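PDB 3B5E: Mll8374 protein from Mesorhizobium loti, which probably hydrolyses carboxylic ester bonds, as a carboxylesterase of the alpha/beta-hydrolase fold. Local coordinates for residues 8-12 against 20-24; 15-20 against 102-106; 29-35 against 56-62; 36-42 against 68-74. All blocks are in the same frame, centred on the assembly; numbering follows the deposited sequence. Where two conformers were deposited one is given.

Contact 1 of 4, residues 8-12 against 20-24; sequences ENSPL and YRLLG
Strand 20-23, an outermost strand of the central mixed sheet, is flanked at R21 and L22 by residues 8-12, an irregular segment that lies along it through side chains and a water. S10 brings a hydroxyl to the strand edge: OG, set beside its own backbone N (chi1 -55°), donates to L22 O at 2.7 Å from above the carbonyl plane. Serine suits this place because its short arm carries OG to that oxygen while CB and OG stay packed against L23, S10 OG lying 3.5 Å from L23 CG. A water completes the edge, accepting from L22 N at 2.9 Å and donating to P11 O at 2.7 Å. R21 stretches out beside the segment, its chain extended from CG to NE, and NH1 donates within the guanidinium plane to S10 O at 2.8 Å. The backbone N of L12 lies over one face of that group, while L12 CD1 packs 3.8 Å from Y20 N. NE of R21 is engaged by E43. A salt bridge from NH1 to E8 OE2 is weak and doubtful, since E8 was modelled in two conformers. S10 OG and the water thus satisfy L22 O and N, as a neighbouring strand would, while R21 NH1 satisfies S10 O.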
loop_
_atom_site.group_PDB
_atom_site.type_symbol
_atom_site.label_atom_id
_atom_site.label_comp_id
_atom_site.label_asym_id
_atom_site.label_seq_id
_atom_site.Cartn_x
_atom_site.Cartn_y
_atom_site.Cartn_z
ATOM N N GLU A 8 -26.135 4.916 -2.493
ATOM C CA GLU A 8 -24.631 4.887 -2.408
ATOM C C GLU A 8 -24.130 3.562 -2.967
ATOM O O GLU A 8 -24.504 2.495 -2.467
ATOM C CB GLU A 8 -24.141 5.062 -0.962
ATOM C CG GLU A 8 -22.656 5.472 -0.836
ATOM C CD GLU A 8 -22.226 5.767 0.606
ATOM O OE1 GLU A 8 -22.874 5.252 1.543
ATOM O OE2 GLU A 8 -21.238 6.511 0.805
ATOM N N ASN A 9 -23.296 3.631 -4.004
ATOM C CA ASN A 9 -22.805 2.431 -4.657
ATOM C C ASN A 9 -21.711 1.748 -3.876
ATOM O O ASN A 9 -21.553 0.540 -3.995
ATOM C CB ASN A 9 -22.346 2.726 -6.088
ATOM C CG ASN A 9 -23.509 2.888 -7.041
ATOM O OD1 ASN A 9 -24.511 2.154 -6.978
ATOM N ND2 ASN A 9 -23.375 3.836 -7.951
ATOM N N SER A 10 -20.955 2.523 -3.095
ATOM C CA SER A 10 -19.835 1.985 -2.324
ATOM C C SER A 10 -19.836 2.403 -0.862
ATOM O O SER A 10 -18.902 3.053 -0.404
ATOM C CB SER A 10 -18.517 2.369 -2.974
ATOM O OG SER A 10 -18.458 1.956 -4.331
ATOM N N PRO A 11 -20.834 1.946 -0.096
ATOM C CA PRO A 11 -20.867 2.239 1.328
ATOM C C PRO A 11 -19.684 1.557 2.027
ATOM O O PRO A 11 -19.088 0.622 1.477
ATOM C CB PRO A 11 -22.181 1.593 1.778
ATOM C CG PRO A 11 -22.333 0.442 0.837
ATOM C CD PRO A 11 -21.917 1.031 -0.481
ATOM N N LEU A 12 -19.366 2.015 3.239
ATOM C CA LEU A 12 -18.387 1.337 4.094
ATOM C C LEU A 12 -18.935 -0.016 4.560
ATOM O O LEU A 12 -19.971 -0.094 5.208
ATOM C CB LEU A 12 -18.020 2.199 5.308
ATOM C CG LEU A 12 -16.794 1.735 6.097
ATOM C CD1 LEU A 12 -15.473 2.003 5.317
ATOM C CD2 LEU A 12 -16.804 2.417 7.486
ATOM N N TYR A 20 -13.965 -1.382 4.691
ATOM C CA TYR A 20 -13.590 -1.078 3.314
ATOM C C TYR A 20 -14.756 -0.676 2.458
ATOM O O TYR A 20 -15.901 -1.011 2.755
ATOM C CB TYR A 20 -12.813 -2.230 2.648
ATOM C CG TYR A 20 -13.662 -3.435 2.353
ATOM C CD1 TYR A 20 -14.090 -4.281 3.379
ATOM C CD2 TYR A 20 -14.092 -3.688 1.056
ATOM C CE1 TYR A 20 -14.906 -5.385 3.107
ATOM C CE2 TYR A 20 -14.898 -4.766 0.767
ATOM C CZ TYR A 20 -15.311 -5.612 1.782
ATOM O OH TYR A 20 -16.129 -6.676 1.433
ATOM N N ARG A 21 -14.441 0.032 1.374
ATOM C CA ARG A 21 -15.386 0.325 0.318
ATOM C C ARG A 21 -14.894 -0.392 -0.948
ATOM O O ARG A 21 -13.668 -0.494 -1.192
ATOM C CB ARG A 21 -15.438 1.819 0.049
ATOM C CG ARG A 21 -15.947 2.623 1.197
ATOM C CD ARG A 21 -15.868 4.093 0.847
ATOM N NE ARG A 21 -16.232 4.915 2.002
ATOM C CZ ARG A 21 -17.462 5.304 2.331
ATOM N NH1 ARG A 21 -18.525 5.004 1.598
ATOM N NH2 ARG A 21 -17.628 6.030 3.422
ATOM N N LEU A 22 -15.854 -0.842 -1.753
ATOM C CA LEU A 22 -15.590 -1.542 -3.010
ATOM C C LEU A 22 -16.116 -0.697 -4.158
ATOM O O LEU A 22 -17.341 -0.527 -4.284
ATOM C CB LEU A 22 -16.258 -2.925 -3.048
ATOM C CG LEU A 22 -15.838 -3.854 -4.210
ATOM C CD1 LEU A 22 -14.341 -4.327 -4.094
ATOM C CD2 LEU A 22 -16.765 -5.030 -4.333
ATOM N N LEU A 23 -15.195 -0.172 -4.962
ATOM C CA LEU A 23 -15.520 0.681 -6.110
ATOM C C LEU A 23 -15.157 0.059 -7.468
ATOM O O LEU A 23 -14.225 -0.713 -7.594
ATOM C CB LEU A 23 -14.861 2.057 -5.945
ATOM C CG LEU A 23 -15.065 2.791 -4.616
ATOM C CD1 LEU A 23 -14.019 2.478 -3.508
ATOM C CD2 LEU A 23 -15.025 4.257 -4.950
ATOM N N GLY A 24 -15.973 0.349 -8.473
ATOM C CA GLY A 24 -15.689 -0.076 -9.852
ATOM C C GLY A 24 -15.848 -1.556 -10.141
ATOM O O GLY A 24 -15.437 -2.017 -11.193
HETATM O O HOH W 1 -18.583 -0.603 -0.838
#

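Contact 2 of 4, residues 15-20 against 102-106; sequences DLAFPY and AAKRH
R105, at the C-terminal end of helix 85-106, joins that helix to the edge of the central sheet of the probable alpha/beta-hydrolase fold, reaching D15 and L16 in the loop before strand 20-23 and Y20 at the strand's start. From CB, which points toward these residues, CG lies over the centre of the neighbouring H106 ring. CD then passes 3.5 Å from Y20 OH, and a bend at chi3 (-83°) turns the guanidinium to meet the carboxylate of D15. The two end nitrogens grip D15 end-on. NH1 donates to OD1 of D15 at 3.0 Å, almost straight (171°) and in the guanidinium plane, whereas NH2 reaches OD2 of D15, also at 3.0 Å, on a more bent path. Both oxygens are met from above the carboxylate plane. L16 packs along the guanidinium, and leucine suits because one branch, CD2, covers a face of that group while CD1 packs 4.3 Å from A102 CB. R105 NH1 has a second acceptor, Y20 OH, at 3.2 Å. A tyrosine suits this position because its ring, packed edge-to-face with F98, is buried while its hydroxyl arrives at the helix end. There Y20 OH and H106 NE2 share a hydrogen bond of 2.6 Å, each atom lying in the plane of the other's ring.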
loop_
_atom_site.group_PDB
_atom_site.type_symbol
_atom_site.label_atom_id
_atom_site.label_comp_id
_atom_site.label_asym_id
_atom_site.label_seq_id
_atom_site.Cartn_x
_atom_site.Cartn_y
_atom_site.Cartn_z
ATOM N N ASP A 15 -18.229 -5.954 7.882
ATOM C CA ASP A 15 -18.278 -7.306 8.438
ATOM C C ASP A 15 -17.018 -8.147 8.240
ATOM O O ASP A 15 -16.957 -9.271 8.743
ATOM C CB ASP A 15 -19.490 -8.067 7.934
ATOM C CG ASP A 15 -19.624 -8.018 6.456
ATOM O OD1 ASP A 15 -18.883 -7.240 5.818
ATOM O OD2 ASP A 15 -20.513 -8.720 5.936
ATOM N N LEU A 16 -16.004 -7.622 7.546
ATOM C CA LEU A 16 -14.702 -8.292 7.481
ATOM C C LEU A 16 -13.755 -7.636 8.501
ATOM O O LEU A 16 -14.147 -6.725 9.210
ATOM C CB LEU A 16 -14.144 -8.268 6.042
ATOM C CG LEU A 16 -14.999 -8.952 4.974
ATOM C CD1 LEU A 16 -14.306 -8.986 3.594
ATOM C CD2 LEU A 16 -15.381 -10.348 5.428
ATOM N N ALA A 17 -12.520 -8.105 8.579
ATOM C CA ALA A 17 -11.590 -7.673 9.635
ATOM C C ALA A 17 -11.250 -6.183 9.576
ATOM O O ALA A 17 -10.997 -5.577 10.605
ATOM C CB ALA A 17 -10.311 -8.518 9.590
ATOM N N PHE A 18 -11.241 -5.612 8.366
ATOM C CA PHE A 18 -10.974 -4.189 8.142
ATOM C C PHE A 18 -12.173 -3.564 7.465
ATOM O O PHE A 18 -12.742 -4.172 6.570
ATOM C CB PHE A 18 -9.727 -3.997 7.234
ATOM C CG PHE A 18 -8.434 -4.307 7.920
ATOM C CD1 PHE A 18 -8.106 -5.621 8.249
ATOM C CD2 PHE A 18 -7.557 -3.296 8.276
ATOM C CE1 PHE A 18 -6.913 -5.900 8.904
ATOM C CE2 PHE A 18 -6.370 -3.581 8.911
ATOM C CZ PHE A 18 -6.063 -4.875 9.245
ATOM N N PRO A 19 -12.566 -2.344 7.878
ATOM C CA PRO A 19 -13.611 -1.704 7.081
ATOM C C PRO A 19 -13.087 -1.339 5.684
ATOM O O PRO A 19 -11.900 -1.073 5.521
ATOM C CB PRO A 19 -13.971 -0.446 7.878
ATOM C CG PRO A 19 -13.288 -0.577 9.171
ATOM C CD PRO A 19 -12.129 -1.483 8.984
ATOM N N TYR A 20 -13.965 -1.382 4.691
ATOM C CA TYR A 20 -13.590 -1.078 3.314
ATOM C C TYR A 20 -14.756 -0.676 2.458
ATOM O O TYR A 20 -15.901 -1.011 2.755
ATOM C CB TYR A 20 -12.813 -2.230 2.648
ATOM C CG TYR A 20 -13.662 -3.435 2.353
ATOM C CD1 TYR A 20 -14.090 -4.281 3.379
ATOM C CD2 TYR A 20 -14.092 -3.688 1.056
ATOM C CE1 TYR A 20 -14.906 -5.385 3.107
ATOM C CE2 TYR A 20 -14.898 -4.766 0.767
ATOM C CZ TYR A 20 -15.311 -5.612 1.782
ATOM O OH TYR A 20 -16.129 -6.676 1.433
ATOM N N ALA A 102 -11.560 -10.798 1.436
ATOM C CA ALA A 102 -12.064 -9.831 0.453
ATOM C C ALA A 102 -11.979 -10.394 -0.975
ATOM O O ALA A 102 -12.907 -10.234 -1.780
ATOM C CB ALA A 102 -11.318 -8.486 0.565
ATOM N N ALA A 103 -10.876 -11.066 -1.304
ATOM C CA ALA A 103 -10.734 -11.673 -2.641
ATOM C C ALA A 103 -11.779 -12.766 -2.914
ATOM O O ALA A 103 -12.395 -12.833 -4.002
ATOM C CB ALA A 103 -9.301 -12.211 -2.827
ATOM N N LYS A 104 -12.006 -13.622 -1.926
ATOM C CA LYS A 104 -13.011 -14.680 -2.043
ATOM C C LYS A 104 -14.422 -14.085 -2.209
ATOM O O LYS A 104 -15.223 -14.516 -3.054
ATOM C CB LYS A 104 -12.987 -15.607 -0.807
ATOM C CG LYS A 104 -11.943 -16.711 -0.841
ATOM N N ARG A 105 -14.726 -13.095 -1.385
ATOM C CA ARG A 105 -16.041 -12.514 -1.366
ATOM C C ARG A 105 -16.424 -11.823 -2.698
ATOM O O ARG A 105 -17.582 -11.899 -3.142
ATOM C CB ARG A 105 -16.150 -11.521 -0.213
ATOM C CG ARG A 105 -17.403 -10.715 -0.297
ATOM C CD ARG A 105 -17.511 -9.800 0.847
ATOM N NE ARG A 105 -18.068 -10.447 2.022
ATOM C CZ ARG A 105 -18.340 -9.785 3.145
ATOM N NH1 ARG A 105 -18.098 -8.462 3.236
ATOM N NH2 ARG A 105 -18.847 -10.445 4.170
ATOM N N HIS A 106 -15.462 -11.141 -3.310
ATOM C CA HIS A 106 -15.725 -10.314 -4.488
ATOM C C HIS A 106 -15.104 -10.858 -5.782
ATOM O O HIS A 106 -15.137 -10.204 -6.825
ATOM C CB HIS A 106 -15.259 -8.899 -4.204
ATOM C CG HIS A 106 -15.917 -8.280 -3.005
ATOM N ND1 HIS A 106 -17.262 -7.958 -2.972
ATOM C CD2 HIS A 106 -15.413 -7.916 -1.803
ATOM C CE1 HIS A 106 -17.547 -7.412 -1.800
ATOM N NE2 HIS A 106 -16.445 -7.381 -1.073
#

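Contact 3 of 4, residues 29-35 against 56-62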
loop_
_atom_site.group_PDB
_atom_site.type_symbol
_atom_site.label_atom_id
_atom_site.label_comp_id
_atom_site.label_asym_id
_atom_site.label_seq_id
_atom_site.Cartn_x
_atom_site.Cartn_y
_atom_site.Cartn_z
ATOM N N SER A 29 -12.499 -3.862 -16.373
ATOM C CA SER A 29 -11.171 -4.401 -16.081
ATOM C C SER A 29 -11.155 -5.546 -15.066
ATOM O O SER A 29 -11.843 -5.498 -14.057
ATOM C CB SER A 29 -10.266 -3.302 -15.570
ATOM O OG SER A 29 -8.966 -3.821 -15.358
ATOM N N ARG A 30 -10.317 -6.541 -15.330
ATOM C CA ARG A 30 -10.020 -7.611 -14.380
ATOM C C ARG A 30 -9.013 -7.179 -13.306
ATOM O O ARG A 30 -8.744 -7.931 -12.374
ATOM C CB ARG A 30 -9.437 -8.826 -15.113
ATOM C CG ARG A 30 -8.038 -8.566 -15.734
ATOM N N GLU A 31 -8.445 -5.992 -13.457
ATOM C CA GLU A 31 -7.450 -5.510 -12.532
ATOM C C GLU A 31 -8.119 -4.957 -11.287
ATOM O O GLU A 31 -9.221 -4.395 -11.349
ATOM C CB GLU A 31 -6.593 -4.423 -13.160
ATOM C CG GLU A 31 -5.857 -4.851 -14.457
ATOM C CD GLU A 31 -5.066 -6.174 -14.345
ATOM O OE1 GLU A 31 -4.346 -6.359 -13.336
ATOM O OE2 GLU A 31 -5.155 -7.007 -15.282
ATOM N N CYS A 32 -7.409 -5.119 -10.179
ATOM C CA CYS A 32 -7.819 -4.648 -8.881
ATOM C C CYS A 32 -6.684 -3.805 -8.290
ATOM O O CYS A 32 -5.519 -4.026 -8.610
ATOM C CB CYS A 32 -8.110 -5.848 -7.995
ATOM S SG CYS A 32 -8.691 -5.432 -6.367
ATOM N N LEU A 33 -7.044 -2.811 -7.481
ATOM C CA LEU A 33 -6.103 -2.092 -6.628
ATOM C C LEU A 33 -6.625 -2.120 -5.197
ATOM O O LEU A 33 -7.770 -1.700 -4.925
ATOM C CB LEU A 33 -5.941 -0.624 -7.037
ATOM C CG LEU A 33 -5.018 -0.195 -8.186
ATOM C CD1 LEU A 33 -5.368 -0.897 -9.472
ATOM C CD2 LEU A 33 -5.131 1.324 -8.380
ATOM N N PHE A 34 -5.782 -2.599 -4.288
ATOM C CA PHE A 34 -5.964 -2.395 -2.854
ATOM C C PHE A 34 -5.286 -1.084 -2.480
ATOM O O PHE A 34 -4.124 -0.868 -2.842
ATOM C CB PHE A 34 -5.328 -3.519 -2.035
ATOM C CG PHE A 34 -6.097 -4.800 -2.047
ATOM C CD1 PHE A 34 -6.055 -5.643 -3.148
ATOM C CD2 PHE A 34 -6.832 -5.179 -0.942
ATOM C CE1 PHE A 34 -6.760 -6.853 -3.150
ATOM C CE2 PHE A 34 -7.527 -6.386 -0.937
ATOM C CZ PHE A 34 -7.480 -7.225 -2.034
ATOM N N LEU A 35 -6.036 -0.201 -1.832
ATOM C CA LEU A 35 -5.590 1.134 -1.457
ATOM C C LEU A 35 -5.461 1.226 0.058
ATOM O O LEU A 35 -6.402 0.886 0.790
ATOM C CB LEU A 35 -6.572 2.190 -1.961
ATOM C CG LEU A 35 -7.064 2.133 -3.398
ATOM C CD1 LEU A 35 -8.048 3.316 -3.602
ATOM C CD2 LEU A 35 -5.929 2.206 -4.358
ATOM N N THR A 56 -11.051 2.044 -14.450
ATOM C CA THR A 56 -11.997 0.935 -14.549
ATOM C C THR A 56 -11.603 -0.268 -13.687
ATOM O O THR A 56 -12.275 -1.298 -13.715
ATOM C CB THR A 56 -12.211 0.491 -16.011
ATOM O OG1 THR A 56 -11.012 -0.060 -16.551
ATOM C CG2 THR A 56 -12.749 1.657 -16.898
ATOM N N ALA A 57 -10.525 -0.127 -12.908
ATOM C CA ALA A 57 -10.138 -1.139 -11.945
ATOM C C ALA A 57 -11.126 -1.212 -10.779
ATOM O O ALA A 57 -11.737 -0.218 -10.386
ATOM C CB ALA A 57 -8.680 -0.873 -11.390
ATOM N N THR A 58 -11.287 -2.423 -10.263
ATOM C CA THR A 58 -11.934 -2.623 -8.982
ATOM C C THR A 58 -10.988 -2.111 -7.891
ATOM O O THR A 58 -9.813 -2.513 -7.819
ATOM C CB THR A 58 -12.257 -4.102 -8.763
ATOM O OG1 THR A 58 -13.090 -4.553 -9.834
ATOM C CG2 THR A 58 -12.972 -4.290 -7.435
ATOM N N LEU A 59 -11.523 -1.230 -7.052
ATOM C CA LEU A 59 -10.800 -0.648 -5.957
ATOM C C LEU A 59 -11.325 -1.212 -4.637
ATOM O O LEU A 59 -12.536 -1.180 -4.376
ATOM C CB LEU A 59 -10.946 0.879 -5.966
ATOM C CG LEU A 59 -10.618 1.589 -7.282
ATOM C CD1 LEU A 59 -10.777 3.085 -7.064
ATOM C CD2 LEU A 59 -9.204 1.243 -7.838
ATOM N N VAL A 60 -10.404 -1.743 -3.826
ATOM C CA VAL A 60 -10.662 -2.064 -2.406
ATOM C C VAL A 60 -10.016 -0.955 -1.590
ATOM O O VAL A 60 -8.795 -0.936 -1.384
ATOM C CB VAL A 60 -10.134 -3.453 -1.960
ATOM C CG1 VAL A 60 -10.441 -3.724 -0.461
ATOM C CG2 VAL A 60 -10.690 -4.586 -2.825
ATOM N N ALA A 61 -10.840 -0.016 -1.145
ATOM C CA ALA A 61 -10.371 1.120 -0.364
ATOM C C ALA A 61 -10.550 0.750 1.116
ATOM O O ALA A 61 -11.633 0.907 1.671
ATOM C CB ALA A 61 -11.146 2.348 -0.726
ATOM N N ALA A 62 -9.460 0.267 1.725
ATOM C CA ALA A 62 -9.461 -0.271 3.078
ATOM C C ALA A 62 -9.157 0.808 4.123
ATOM O O ALA A 62 -8.424 1.779 3.863
ATOM C CB ALA A 62 -8.478 -1.402 3.181
HETATM O O HOH W 2 -13.389 -3.672 -12.493
HETATM O O HOH W 3 -7.219 3.234 2.032
#
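V60 lies against the ring of F34, its CB over the ring face 4.2 Å from the centroid and 24° off the normal. V60 CG1, anti to the backbone N (chi1 -180°), runs beside the ring's rim, 3.9 Å from F34 CD2. Outside the two strands F115 stacks with the F34 ring, and L108 and L110 touch it. An alanine at F34 would remove the ring and would probably leave V60 CB and the F115 ring without the aromatic surface each packs on. L33 and L59 point the same way from the opposite face of the sheet, L59 CD2 lying 3.8 Å from L33 CB, and L33 CD1 extends to A57 CB. L35, L59 and A61 on this face pack under helix 47-53, which joins the two strands as a beta-alpha-beta crossover; branched and small apolar residues suit so close a cover. The parallel strands are laced by alternating bonds, among them L33 N to T58 O at 2.8 Å, V60 N to L33 O at 2.9 Å and L35 N to V60 O at 2.9 Å. Toward the start of the strands the contact turns polar. E31 O accepts from T58 N, and the E31 carboxylate turns away to H112. S29 OG accepts from E31 N at 2.9 Å in an ST turn, and a water at the margin lies 2.8 Å from T58 OG1.

Contact 4 of 4, residues 36-42 against 68-74; sequences LHGSGVD and QEDGFRW. With SO4 (sulfate ion), chain C; EDO (1,2-ethanediol), chain E.
Q68 lays its extended side chain along S39 and G40, where the tight hairpin of 66-68 and 71-73 meets the HGSG loop after strand 32-36; in related alpha/beta hydrolases this loop borders the oxyanion hole. The hairpin reverses through a type II' turn from Q68 to G71. D70 O shares a water with D42 OD2. At G71 a CB would run into G40 O and V41 N, so glycine alone fits. F72 binds the loop by its backbone: F72 O accepts from G40 N at 2.8 Å, and F72 N donates to V41 O at 2.9 Å. Next, R73, bent at chi3 (-55°), brings NH1 to Q68 OE1 at 2.8 Å and to sulfate O2 at 2.9 Å. S39 OG donates to the same sulfate O2 at 2.7 Å; the ion probably came from the crystallisation liquor. Finally W74, whose backbone N bonds to N120 beside the probable nucleophile, donates from NE1 to H37 O at 2.9 Å along a bent path, the oxygen lying in the indole plane. L36 CD2 stands over the six-membered ring of W74, 3.9 Å from its centroid. W74 NE1 also lies over the centre of one H37 ring face, that ring and the five-membered ring of W74 being inclined at 39°. An alanine in place of W74 would probably leave H37 O without this donor and strip cover from L36 and the H37 ring. H37 ND1 donates almost straight (176°) to G38 O at 2.7 Å.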
loop_
_atom_site.group_PDB
_atom_site.type_symbol
_atom_site.label_atom_id
_atom_site.label_comp_id
_atom_site.label_asym_id
_atom_site.label_seq_id
_atom_site.Cartn_x
_atom_site.Cartn_y
_atom_site.Cartn_z
ATOM N N LEU A 36 -4.280 1.672 0.529
ATOM C CA LEU A 36 -4.003 1.876 1.954
ATOM C C LEU A 36 -3.515 3.294 2.201
ATOM O O LEU A 36 -2.367 3.648 1.888
ATOM C CB LEU A 36 -2.982 0.864 2.479
ATOM C CG LEU A 36 -3.355 -0.627 2.473
ATOM C CD1 LEU A 36 -3.128 -1.260 1.065
ATOM C CD2 LEU A 36 -2.655 -1.462 3.562
ATOM N N HIS A 37 -4.402 4.066 2.796
ATOM C CA HIS A 37 -4.241 5.482 3.089
ATOM C C HIS A 37 -3.094 5.834 4.056
ATOM O O HIS A 37 -2.619 5.003 4.807
ATOM C CB HIS A 37 -5.595 6.013 3.627
ATOM C CG HIS A 37 -6.023 5.401 4.932
ATOM N ND1 HIS A 37 -5.465 5.763 6.142
ATOM C CD2 HIS A 37 -6.920 4.420 5.214
ATOM C CE1 HIS A 37 -5.997 5.030 7.107
ATOM N NE2 HIS A 37 -6.893 4.214 6.575
ATOM N N GLY A 38 -2.705 7.112 4.048
ATOM C CA GLY A 38 -1.785 7.649 5.030
ATOM C C GLY A 38 -2.425 7.783 6.400
ATOM O O GLY A 38 -3.653 7.732 6.550
ATOM N N SER A 39 -1.584 7.970 7.399
ATOM C CA SER A 39 -2.058 8.082 8.787
ATOM C C SER A 39 -2.847 9.369 9.000
ATOM O O SER A 39 -2.528 10.409 8.398
ATOM C CB SER A 39 -0.905 8.007 9.765
ATOM O OG SER A 39 -0.220 9.238 9.830
ATOM N N GLY A 40 -3.881 9.282 9.833
ATOM C CA GLY A 40 -4.677 10.433 10.191
ATOM C C GLY A 40 -5.832 10.752 9.284
ATOM O O GLY A 40 -6.544 11.699 9.543
ATOM N N VAL A 41 -6.051 9.930 8.259
ATOM C CA VAL A 41 -7.135 10.135 7.277
ATOM C C VAL A 41 -7.888 8.810 7.104
ATOM O O VAL A 41 -7.660 7.874 7.869
ATOM C CB VAL A 41 -6.564 10.710 5.940
ATOM C CG1 VAL A 41 -5.955 12.090 6.204
ATOM C CG2 VAL A 41 -5.517 9.768 5.338
ATOM N N ASP A 42 -8.768 8.719 6.116
ATOM C CA ASP A 42 -9.540 7.490 5.931
ATOM C C ASP A 42 -9.433 6.908 4.515
ATOM O O ASP A 42 -8.657 7.376 3.671
ATOM C CB ASP A 42 -11.005 7.726 6.372
ATOM C CG ASP A 42 -11.786 8.622 5.419
ATOM O OD1 ASP A 42 -11.402 8.808 4.255
ATOM O OD2 ASP A 42 -12.818 9.146 5.850
ATOM N N GLN A 68 -6.767 7.736 14.719
ATOM C CA GLN A 68 -5.798 8.812 14.850
ATOM C C GLN A 68 -6.544 10.084 14.515
ATOM O O GLN A 68 -6.843 10.370 13.346
ATOM C CB GLN A 68 -4.624 8.659 13.928
ATOM C CG GLN A 68 -3.736 9.893 13.997
ATOM C CD GLN A 68 -2.444 9.687 13.315
ATOM O OE1 GLN A 68 -1.917 8.588 13.339
ATOM N NE2 GLN A 68 -1.912 10.743 12.674
ATOM N N GLU A 69 -6.868 10.838 15.560
ATOM C CA GLU A 69 -7.626 12.063 15.421
ATOM C C GLU A 69 -8.928 11.745 14.686
ATOM O O GLU A 69 -9.664 10.859 15.122
ATOM C CB GLU A 69 -6.768 13.126 14.733
ATOM C CG GLU A 69 -5.407 13.302 15.398
ATOM C CD GLU A 69 -4.850 14.709 15.287
ATOM O OE1 GLU A 69 -5.497 15.590 14.674
ATOM O OE2 GLU A 69 -3.754 14.938 15.832
ATOM N N ASP A 70 -9.199 12.425 13.574
ATOM C CA ASP A 70 -10.439 12.207 12.799
ATOM C C ASP A 70 -10.309 11.095 11.763
ATOM O O ASP A 70 -11.266 10.794 11.057
ATOM C CB ASP A 70 -10.891 13.495 12.108
ATOM C CG ASP A 70 -11.357 14.559 13.106
ATOM O OD1 ASP A 70 -12.131 14.217 14.044
ATOM O OD2 ASP A 70 -10.938 15.731 12.952
ATOM N N GLY A 71 -9.136 10.481 11.678
ATOM C CA GLY A 71 -8.918 9.392 10.743
ATOM C C GLY A 71 -8.352 8.185 11.442
ATOM O O GLY A 71 -8.737 7.884 12.563
ATOM N N PHE A 72 -7.457 7.491 10.741
ATOM C CA PHE A 72 -7.022 6.156 11.103
ATOM C C PHE A 72 -5.555 5.947 10.700
ATOM O O PHE A 72 -4.966 6.721 9.910
ATOM C CB PHE A 72 -7.965 5.098 10.461
ATOM C CG PHE A 72 -9.414 5.323 10.818
ATOM C CD1 PHE A 72 -9.936 4.795 11.991
ATOM C CD2 PHE A 72 -10.235 6.153 10.033
ATOM C CE1 PHE A 72 -11.241 5.076 12.370
ATOM C CE2 PHE A 72 -11.545 6.426 10.409
ATOM C CZ PHE A 72 -12.039 5.883 11.576
ATOM N N ARG A 73 -4.983 4.901 11.270
ATOM C CA ARG A 73 -3.660 4.445 10.913
ATOM C C ARG A 73 -3.617 2.931 10.968
ATOM O O ARG A 73 -4.525 2.301 11.493
ATOM C CB ARG A 73 -2.601 5.068 11.835
ATOM C CG ARG A 73 -2.808 4.839 13.363
ATOM C CD ARG A 73 -1.708 5.520 14.189
ATOM N NE ARG A 73 -0.400 5.055 13.727
ATOM C CZ ARG A 73 0.479 5.748 13.024
ATOM N NH1 ARG A 73 0.304 7.040 12.772
ATOM N NH2 ARG A 73 1.598 5.146 12.624
ATOM N N TRP A 74 -2.532 2.380 10.431
ATOM C CA TRP A 74 -2.395 0.948 10.158
ATOM C C TRP A 74 -1.710 0.162 11.275
ATOM O O TRP A 74 -1.914 -1.028 11.411
ATOM C CB TRP A 74 -1.656 0.777 8.819
ATOM C CG TRP A 74 -2.539 1.287 7.686
ATOM C CD1 TRP A 74 -2.468 2.492 7.066
ATOM C CD2 TRP A 74 -3.652 0.598 7.100
ATOM N NE1 TRP A 74 -3.475 2.615 6.152
ATOM C CE2 TRP A 74 -4.219 1.466 6.147
ATOM C CE3 TRP A 74 -4.244 -0.653 7.314
ATOM C CZ2 TRP A 74 -5.302 1.107 5.388
ATOM C CZ3 TRP A 74 -5.316 -0.998 6.562
ATOM C CH2 TRP A 74 -5.844 -0.119 5.616
HETATM S S SO4 C . 3.304 7.871 10.279
HETATM O O1 SO4 C . 3.283 6.439 10.113
HETATM O O2 SO4 C . 2.125 8.404 10.932
HETATM O O3 SO4 C . 3.289 8.503 9.021
HETATM O O4 SO4 C . 4.443 8.243 11.107
HETATM C C1 EDO E . -7.293 8.969 18.577
HETATM O O1 EDO E . -8.541 9.421 18.023
HETATM C C2 EDO E . -6.458 10.162 19.038
HETATM O O2 EDO E . -5.366 10.391 18.141
HETATM O O HOH W 4 -12.958 9.431 8.707
#

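From the N terminus, contact 1 closes the first, short loop, bringing residues 8-12 against outer strand 20-23. Before it closes, residues 15-20 open the long loop that contact 2 ends at helix 85-106, so the two cross and share Y20. Contacts 3 and 4 both nest inside that long loop and cross each other: 29-35 leads straight into 36-42, and 56-62 precedes 68-74. Strand 58-62 lies between 20-23 and 32-36, so contacts 1 and 3 are joined through one sheet, with R21 O and L23 O probably bonded to A61 N and L59 N. F18 of contact 2 touches W74 of contact 4, tying the loop before strand 20-23 to the residue that follows the 66-68/71-73 hairpin.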